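Protein yciO (Escherichia coli, PDB 1K7J) is of unknown function but, as a SUA5-family (YrdC-like) protein, may bind double-stranded RNA. Local coordinates at residues 29-37 with 122-132; 150-158 with 173-181. All blocks are in the same frame, centred on the assembly; numbering follows the deposited sequence.

Contact 1 (29-37 with 122-132)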
loop_
_atom_site.group_PDB
_atom_site.type_symbol
_atom_site.label_atom_id
_atom_site.label_comp_id
_atom_site.label_asym_id
_atom_site.label_seq_id
_atom_site.Cartn_x
_atom_site.Cartn_y
_atom_site.Cartn_z
ATOM N N VAL A 29 1.239 0.297 -13.742
ATOM C CA VAL A 29 1.474 -0.407 -12.488
ATOM C C VAL A 29 2.901 -0.073 -12.078
ATOM O O VAL A 29 3.836 -0.232 -12.867
ATOM C CB VAL A 29 1.343 -1.933 -12.662
ATOM C CG1 VAL A 29 1.843 -2.644 -11.416
ATOM C CG2 VAL A 29 -0.109 -2.299 -12.927
ATOM N N ILE A 30 3.074 0.396 -10.847
ATOM C CA ILE A 30 4.403 0.757 -10.381
ATOM C C ILE A 30 4.802 0.054 -9.097
ATOM O O ILE A 30 3.963 -0.474 -8.367
ATOM C CB ILE A 30 4.522 2.282 -10.128
ATOM C CG1 ILE A 30 3.781 2.664 -8.841
ATOM C CG2 ILE A 30 3.945 3.055 -11.311
ATOM C CD1 ILE A 30 3.985 4.111 -8.427
ATOM N N VAL A 31 6.106 0.038 -8.847
ATOM C CA VAL A 31 6.657 -0.530 -7.630
ATOM C C VAL A 31 7.266 0.682 -6.943
ATOM O O VAL A 31 8.041 1.425 -7.550
ATOM C CB VAL A 31 7.763 -1.568 -7.915
ATOM C CG1 VAL A 31 8.471 -1.945 -6.614
ATOM C CG2 VAL A 31 7.152 -2.810 -8.553
ATOM N N TYR A 32 6.897 0.905 -5.690
ATOM C CA TYR A 32 7.425 2.047 -4.962
ATOM C C TYR A 32 7.766 1.687 -3.524
ATOM O O TYR A 32 7.196 0.764 -2.949
ATOM C CB TYR A 32 6.429 3.212 -4.989
ATOM C CG TYR A 32 5.115 2.956 -4.287
ATOM C CD1 TYR A 32 4.121 2.171 -4.874
ATOM C CD2 TYR A 32 4.850 3.534 -3.047
ATOM C CE1 TYR A 32 2.887 1.974 -4.239
ATOM C CE2 TYR A 32 3.627 3.344 -2.408
ATOM C CZ TYR A 32 2.650 2.568 -3.009
ATOM O OH TYR A 32 1.427 2.411 -2.388
ATOM N N PRO A 33 8.702 2.425 -2.921
ATOM C CA PRO A 33 9.110 2.158 -1.543
ATOM C C PRO A 33 8.162 2.702 -0.483
ATOM O O PRO A 33 7.549 3.749 -0.671
ATOM C CB PRO A 33 10.471 2.837 -1.465
ATOM C CG PRO A 33 10.249 4.067 -2.313
ATOM C CD PRO A 33 9.514 3.505 -3.514
ATOM N N THR A 34 8.037 1.972 0.625
ATOM C CA THR A 34 7.229 2.424 1.755
ATOM C C THR A 34 8.117 2.208 2.976
ATOM O O THR A 34 9.232 1.697 2.855
ATOM C CB THR A 34 5.923 1.607 1.957
ATOM O OG1 THR A 34 6.230 0.328 2.527
ATOM C CG2 THR A 34 5.192 1.422 0.635
ATOM N N ASP A 35 7.631 2.599 4.146
ATOM C CA ASP A 35 8.394 2.425 5.376
ATOM C C ASP A 35 8.524 0.942 5.731
ATOM O O ASP A 35 9.419 0.556 6.483
ATOM C CB ASP A 35 7.699 3.153 6.521
ATOM C CG ASP A 35 6.242 2.772 6.636
ATOM O OD1 ASP A 35 5.420 3.363 5.905
ATOM O OD2 ASP A 35 5.926 1.866 7.437
ATOM N N SER A 36 7.626 0.119 5.194
ATOM C CA SER A 36 7.640 -1.317 5.460
ATOM C C SER A 36 7.754 -2.134 4.175
ATOM O O SER A 36 6.825 -2.849 3.795
ATOM C CB SER A 36 6.372 -1.725 6.217
ATOM O OG SER A 36 6.264 -1.022 7.444
ATOM N N GLY A 37 8.900 -2.019 3.511
ATOM C CA GLY A 37 9.135 -2.756 2.281
ATOM C C GLY A 37 8.570 -2.101 1.034
ATOM O O GLY A 37 7.875 -1.086 1.100
ATOM N N ARG A 122 -3.798 1.890 4.719
ATOM C CA ARG A 122 -2.406 2.048 5.123
ATOM C C ARG A 122 -1.842 3.433 4.831
ATOM O O ARG A 122 -1.895 3.908 3.697
ATOM C CB ARG A 122 -1.594 0.972 4.399
ATOM C CG ARG A 122 -0.102 0.920 4.646
ATOM C CD ARG A 122 0.434 -0.292 3.890
ATOM N NE ARG A 122 1.886 -0.317 3.739
ATOM C CZ ARG A 122 2.538 -1.287 3.107
ATOM N NH1 ARG A 122 1.861 -2.297 2.577
ATOM N NH2 ARG A 122 3.860 -1.249 3.004
ATOM N N VAL A 123 -1.317 4.079 5.868
ATOM C CA VAL A 123 -0.712 5.400 5.735
ATOM C C VAL A 123 0.799 5.214 5.854
ATOM O O VAL A 123 1.302 4.880 6.924
ATOM C CB VAL A 123 -1.178 6.354 6.857
ATOM C CG1 VAL A 123 -0.500 7.708 6.707
ATOM C CG2 VAL A 123 -2.697 6.512 6.814
ATOM N N PRO A 124 1.540 5.415 4.753
ATOM C CA PRO A 124 2.998 5.257 4.774
ATOM C C PRO A 124 3.678 6.456 5.428
ATOM O O PRO A 124 3.154 7.565 5.396
ATOM C CB PRO A 124 3.342 5.121 3.297
ATOM C CG PRO A 124 2.367 6.059 2.657
ATOM C CD PRO A 124 1.067 5.782 3.403
ATOM N N SER A 125 4.851 6.236 6.015
ATOM C CA SER A 125 5.558 7.320 6.688
ATOM C C SER A 125 6.774 7.865 5.938
ATOM O O SER A 125 7.304 8.915 6.305
ATOM C CB SER A 125 6.011 6.855 8.073
ATOM O OG SER A 125 6.999 5.842 7.953
ATOM N N ASN A 126 7.214 7.167 4.896
ATOM C CA ASN A 126 8.399 7.602 4.155
ATOM C C ASN A 126 8.133 8.710 3.142
ATOM O O ASN A 126 7.059 8.781 2.538
ATOM C CB ASN A 126 9.041 6.407 3.452
ATOM C CG ASN A 126 8.122 5.780 2.437
ATOM O OD1 ASN A 126 7.021 5.337 2.770
ATOM N ND2 ASN A 126 8.565 5.736 1.184
ATOM N N PRO A 127 9.127 9.585 2.931
ATOM C CA PRO A 127 9.013 10.702 1.992
ATOM C C PRO A 127 8.572 10.379 0.569
ATOM O O PRO A 127 7.729 11.084 0.012
ATOM C CB PRO A 127 10.404 11.328 2.037
ATOM C CG PRO A 127 10.807 11.107 3.464
ATOM C CD PRO A 127 10.401 9.660 3.669
ATOM N N ILE A 128 9.126 9.330 -0.031
ATOM C CA ILE A 128 8.742 9.014 -1.404
ATOM C C ILE A 128 7.266 8.649 -1.530
ATOM O O ILE A 128 6.565 9.183 -2.389
ATOM C CB ILE A 128 9.625 7.884 -1.993
ATOM C CG1 ILE A 128 11.040 8.422 -2.243
ATOM C CG2 ILE A 128 9.033 7.372 -3.304
ATOM C CD1 ILE A 128 12.035 7.368 -2.723
ATOM N N ALA A 129 6.783 7.757 -0.668
ATOM C CA ALA A 129 5.382 7.354 -0.730
ATOM C C ALA A 129 4.477 8.550 -0.447
ATOM O O ALA A 129 3.468 8.746 -1.126
ATOM C CB ALA A 129 5.109 6.230 0.265
ATOM N N GLN A 130 4.835 9.357 0.547
ATOM C CA GLN A 130 4.030 10.527 0.865
ATOM C C GLN A 130 3.997 11.506 -0.308
ATOM O O GLN A 130 2.952 12.080 -0.614
ATOM C CB GLN A 130 4.566 11.222 2.116
ATOM C CG GLN A 130 4.039 10.622 3.416
ATOM C CD GLN A 130 2.548 10.847 3.584
ATOM O OE1 GLN A 130 2.055 11.956 3.385
ATOM N NE2 GLN A 130 1.825 9.800 3.963
ATOM N N ALA A 131 5.135 11.680 -0.974
ATOM C CA ALA A 131 5.209 12.589 -2.113
ATOM C C ALA A 131 4.328 12.087 -3.259
ATOM O O ALA A 131 3.638 12.871 -3.911
ATOM C CB ALA A 131 6.660 12.734 -2.583
ATOM N N LEU A 132 4.352 10.780 -3.504
ATOM C CA LEU A 132 3.534 10.204 -4.565
ATOM C C LEU A 132 2.052 10.451 -4.284
ATOM O O LEU A 132 1.294 10.852 -5.173
ATOM C CB LEU A 132 3.794 8.696 -4.681
ATOM C CG LEU A 132 5.156 8.264 -5.240
ATOM C CD1 LEU A 132 5.330 6.754 -5.079
ATOM C CD2 LEU A 132 5.258 8.659 -6.709
HETATM O O HOH W 1 3.298 1.655 5.301
HETATM O O HOH W 2 5.253 -3.277 1.527
#

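Contact 2 (150-158 with 173-181)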
loop_
_atom_site.group_PDB
_atom_site.type_symbol
_atom_site.label_atom_id
_atom_site.label_comp_id
_atom_site.label_asym_id
_atom_site.label_seq_id
_atom_site.Cartn_x
_atom_site.Cartn_y
_atom_site.Cartn_z
ATOM N N SER A 150 6.071 -16.211 0.864
ATOM C CA SER A 150 7.082 -15.640 1.747
ATOM C C SER A 150 6.445 -14.759 2.808
ATOM O O SER A 150 5.407 -14.139 2.571
ATOM C CB SER A 150 8.086 -14.810 0.944
ATOM O OG SER A 150 9.051 -14.221 1.799
ATOM N N GLU A 151 7.068 -14.708 3.979
ATOM C CA GLU A 151 6.570 -13.881 5.070
ATOM C C GLU A 151 7.282 -12.538 4.997
ATOM O O GLU A 151 7.033 -11.649 5.806
ATOM C CB GLU A 151 6.884 -14.520 6.422
ATOM C CG GLU A 151 6.403 -15.945 6.598
ATOM C CD GLU A 151 6.873 -16.539 7.913
ATOM O OE1 GLU A 151 8.100 -16.512 8.166
ATOM O OE2 GLU A 151 6.025 -17.033 8.689
ATOM N N PHE A 152 8.174 -12.403 4.019
ATOM C CA PHE A 152 8.962 -11.186 3.860
ATOM C C PHE A 152 8.618 -10.396 2.611
ATOM O O PHE A 152 8.114 -10.944 1.632
ATOM C CB PHE A 152 10.451 -11.537 3.813
ATOM C CG PHE A 152 10.929 -12.319 5.004
ATOM C CD1 PHE A 152 11.018 -11.722 6.257
ATOM C CD2 PHE A 152 11.298 -13.656 4.870
ATOM C CE1 PHE A 152 11.470 -12.444 7.363
ATOM C CE2 PHE A 152 11.752 -14.388 5.968
ATOM C CZ PHE A 152 11.839 -13.780 7.218
ATOM N N THR A 153 8.896 -9.098 2.652
ATOM C CA THR A 153 8.646 -8.238 1.502
ATOM C C THR A 153 9.958 -8.078 0.755
ATOM O O THR A 153 11.037 -8.241 1.338
ATOM C CB THR A 153 8.188 -6.821 1.914
ATOM O OG1 THR A 153 9.254 -6.156 2.606
ATOM C CG2 THR A 153 6.969 -6.889 2.803
ATOM N N GLU A 154 9.873 -7.777 -0.536
ATOM C CA GLU A 154 11.074 -7.554 -1.325
ATOM C C GLU A 154 11.626 -6.221 -0.833
ATOM O O GLU A 154 10.866 -5.286 -0.565
ATOM C CB GLU A 154 10.739 -7.499 -2.818
ATOM C CG GLU A 154 10.311 -8.853 -3.373
ATOM C CD GLU A 154 10.124 -8.858 -4.882
ATOM O OE1 GLU A 154 11.130 -8.791 -5.622
ATOM O OE2 GLU A 154 8.960 -8.930 -5.328
ATOM N N SER A 155 12.944 -6.135 -0.702
ATOM C CA SER A 155 13.559 -4.924 -0.175
ATOM C C SER A 155 14.720 -4.381 -0.996
ATOM O O SER A 155 15.181 -3.269 -0.747
ATOM C CB SER A 155 14.046 -5.192 1.249
ATOM O OG SER A 155 15.025 -6.223 1.254
ATOM N N ASP A 156 15.190 -5.172 -1.957
ATOM C CA ASP A 156 16.312 -4.798 -2.817
ATOM C C ASP A 156 15.774 -4.353 -4.179
ATOM O O ASP A 156 15.281 -5.172 -4.954
ATOM C CB ASP A 156 17.230 -6.014 -2.992
ATOM C CG ASP A 156 18.479 -5.705 -3.790
ATOM O OD1 ASP A 156 18.423 -4.852 -4.699
ATOM O OD2 ASP A 156 19.519 -6.339 -3.514
ATOM N N PRO A 157 15.875 -3.050 -4.493
ATOM C CA PRO A 157 15.382 -2.528 -5.770
ATOM C C PRO A 157 16.005 -3.149 -7.020
ATOM O O PRO A 157 15.358 -3.233 -8.063
ATOM C CB PRO A 157 15.645 -1.024 -5.656
ATOM C CG PRO A 157 16.841 -0.954 -4.769
ATOM C CD PRO A 157 16.537 -1.989 -3.712
ATOM N N GLU A 158 17.257 -3.579 -6.922
ATOM C CA GLU A 158 17.910 -4.201 -8.067
ATOM C C GLU A 158 17.361 -5.612 -8.274
ATOM O O GLU A 158 17.199 -6.063 -9.409
ATOM C CB GLU A 158 19.427 -4.239 -7.865
ATOM C CG GLU A 158 20.111 -2.898 -8.105
ATOM C CD GLU A 158 19.842 -2.343 -9.496
ATOM O OE1 GLU A 158 19.810 -3.137 -10.462
ATOM O OE2 GLU A 158 19.673 -1.111 -9.630
ATOM N N HIS A 173 13.425 3.235 -7.335
ATOM C CA HIS A 173 14.499 2.820 -6.450
ATOM C C HIS A 173 14.516 3.841 -5.317
ATOM O O HIS A 173 14.830 5.012 -5.536
ATOM C CB HIS A 173 15.825 2.846 -7.217
ATOM C CG HIS A 173 17.024 2.477 -6.397
ATOM N ND1 HIS A 173 17.331 3.093 -5.203
ATOM C CD2 HIS A 173 18.024 1.595 -6.636
ATOM C CE1 HIS A 173 18.471 2.608 -4.743
ATOM N NE2 HIS A 173 18.913 1.698 -5.593
ATOM N N GLY A 174 14.156 3.401 -4.114
ATOM C CA GLY A 174 14.144 4.293 -2.970
ATOM C C GLY A 174 15.044 3.767 -1.872
ATOM O O GLY A 174 14.806 4.008 -0.690
ATOM N N GLY A 175 16.081 3.037 -2.271
ATOM C CA GLY A 175 17.012 2.485 -1.306
ATOM C C GLY A 175 16.736 1.040 -0.941
ATOM O O GLY A 175 15.815 0.411 -1.463
ATOM N N TYR A 176 17.554 0.513 -0.038
ATOM C CA TYR A 176 17.418 -0.858 0.427
ATOM C C TYR A 176 16.640 -0.805 1.729
ATOM O O TYR A 176 17.102 -0.253 2.726
ATOM C CB TYR A 176 18.805 -1.477 0.611
ATOM C CG TYR A 176 19.509 -1.667 -0.713
ATOM C CD1 TYR A 176 19.942 -0.570 -1.459
ATOM C CD2 TYR A 176 19.674 -2.938 -1.260
ATOM C CE1 TYR A 176 20.517 -0.736 -2.722
ATOM C CE2 TYR A 176 20.247 -3.115 -2.521
ATOM C CZ TYR A 176 20.662 -2.010 -3.244
ATOM O OH TYR A 176 21.203 -2.183 -4.501
ATOM N N LEU A 177 15.442 -1.375 1.702
ATOM C CA LEU A 177 14.551 -1.339 2.848
ATOM C C LEU A 177 14.588 -2.583 3.716
ATOM O O LEU A 177 15.394 -3.488 3.507
ATOM C CB LEU A 177 13.119 -1.116 2.352
ATOM C CG LEU A 177 12.970 -0.084 1.229
ATOM C CD1 LEU A 177 11.513 0.014 0.795
ATOM C CD2 LEU A 177 13.483 1.263 1.705
ATOM N N GLY A 178 13.708 -2.604 4.710
ATOM C CA GLY A 178 13.609 -3.759 5.577
ATOM C C GLY A 178 12.723 -4.764 4.867
ATOM O O GLY A 178 12.010 -4.409 3.923
ATOM N N GLN A 179 12.765 -6.018 5.302
ATOM C CA GLN A 179 11.942 -7.051 4.681
ATOM C C GLN A 179 10.756 -7.464 5.545
ATOM O O GLN A 179 10.032 -8.398 5.207
ATOM C CB GLN A 179 12.790 -8.279 4.342
ATOM C CG GLN A 179 13.851 -8.605 5.367
ATOM C CD GLN A 179 15.258 -8.362 4.839
ATOM O OE1 GLN A 179 15.590 -7.261 4.384
ATOM N NE2 GLN A 179 16.092 -9.392 4.895
ATOM N N LYS A 180 10.565 -6.771 6.663
ATOM C CA LYS A 180 9.447 -7.063 7.551
ATOM C C LYS A 180 8.250 -6.256 7.052
ATOM O O LYS A 180 8.341 -5.042 6.879
ATOM C CB LYS A 180 9.786 -6.666 8.992
ATOM C CG LYS A 180 8.705 -7.038 10.003
ATOM C CD LYS A 180 9.076 -6.621 11.419
ATOM C CE LYS A 180 10.274 -7.394 11.944
ATOM N NZ LYS A 180 10.624 -6.978 13.336
ATOM N N PRO A 181 7.114 -6.923 6.803
ATOM C CA PRO A 181 5.916 -6.230 6.317
ATOM C C PRO A 181 5.198 -5.487 7.436
ATOM O O PRO A 181 5.612 -5.542 8.596
ATOM C CB PRO A 181 5.080 -7.369 5.749
ATOM C CG PRO A 181 5.373 -8.479 6.717
ATOM C CD PRO A 181 6.882 -8.376 6.887
HETATM O O HOH W 3 21.596 -4.742 -5.155
#

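Contact 1 (29-37 with 122-132)
Asn126, at the N-cap position of helix 127-136, gives an amide N-H from ND2 to Pro33 O (2.9 Å), reaching that oxygen from above the carbonyl plane and tying strand 30-34 to the helix start. Asp35 CG sits between its own backbone N and carbonyl carbon (chi1 52°), which brings OD1 within reach of the Ser125 amide: Ser125 N to Asp35 OD1 is 2.9 Å and fairly straight (161°), the N-H coming in from above the carboxylate plane, while Asp35 OD2 is held by Asn96 N and Ser36 OG. The extended Arg122 brings its guanidinium to the turn edge-on. There NH2 makes a weak bond to Thr34 OG1 (2.9 Å), NE reaches Asp35 OD1 through a water, and NH1 is held by Ser144. Thr34 suits the spot because OG1 also accepts from Ser36 N, an ST turn, and donates to Gly37 O (2.6 Å).

Among apolar contacts, Ile128 CG2 meets the Pro33 ring at CG (3.7 Å), Leu132 CD1 rests against Tyr32 CB (3.7 Å), and the small Ala129 fits at the Tyr32 ring edge. Helix 127-136 thus packs against strand 30-34, beside helix 14-25, with Met68 of strand 66-68 touching Tyr32 and Pro124.

Contact 2 (150-158 with 173-181)
Thr153 and Ser155 run antiparallel to Leu177 and Gln179, joined by two backbone bonds, Thr153 N to Gln179 O (2.9 Å) and Leu177 N to Ser155 O (3.1 Å). Pro157, opening helix 157-164, packs into the corner formed by two rings. Its CG lies over one face of His173, 3.6 Å from the centroid and offset toward the rim, and its CD stands over the centre of the Tyr176 face, 4.0 Å from the centroid. Both are CH-pi contacts, and a proline suits both the first helical turn and the aromatic faces. In Asp156, the N-cap, a chi1 of -176° sets the carboxylate beside the carbonyl carbon, at the helix start, where Glu158 N (2.8 Å) and Glu159 N both donate to OD1. Asp156 and Tyr176 run side by side, carboxylate and ring planes 63° apart, with Asp156 OD1 3.3 Å from Tyr176 CE2, and a water links OD2 to Tyr176 OH. Without this carboxylate, as with an alanine here, the amides of Glu158 and Glu159 would probably lose their cap, and Tyr176 OH its water link to this side chain.

At the other end Thr153 CG2 packs on Pro181 CB (3.5 Å), and Gln179 O lies at the Phe152 ring edge. Gly175 has backbone angles that favour glycine; its carbonyl accepts from Tyr38 OH. The whole is a short antiparallel pairing of two surface loops, finished by an N-capped helix start whose proline rests on aromatic rings.

Contact 1 is mostly buried and contact 2 lies at the surface, yet their centres are only 12 Å apart and they touch directly. The turn at the end of segment 29-37 is the meeting place: Gly37 CA is 3.4 Å from Thr153 OG1, and Leu177 CD1 packs 3.5 Å from Thr34 O. A second junction brings Ile128 CD1 of the helix within 3.7 Å of Gly174 CA. The two loops of 150-158 and 173-181 therefore lie against the same strand turn that Arg122 and Asn126 hold from contact 1. A bound sulfate, probably from the crystallisation liquor, lies about 4 Å from the side chain of Arg122 and may mark an anion-accepting pocket there; a sulfate is also found about 6 Å from the side chain of Pro181.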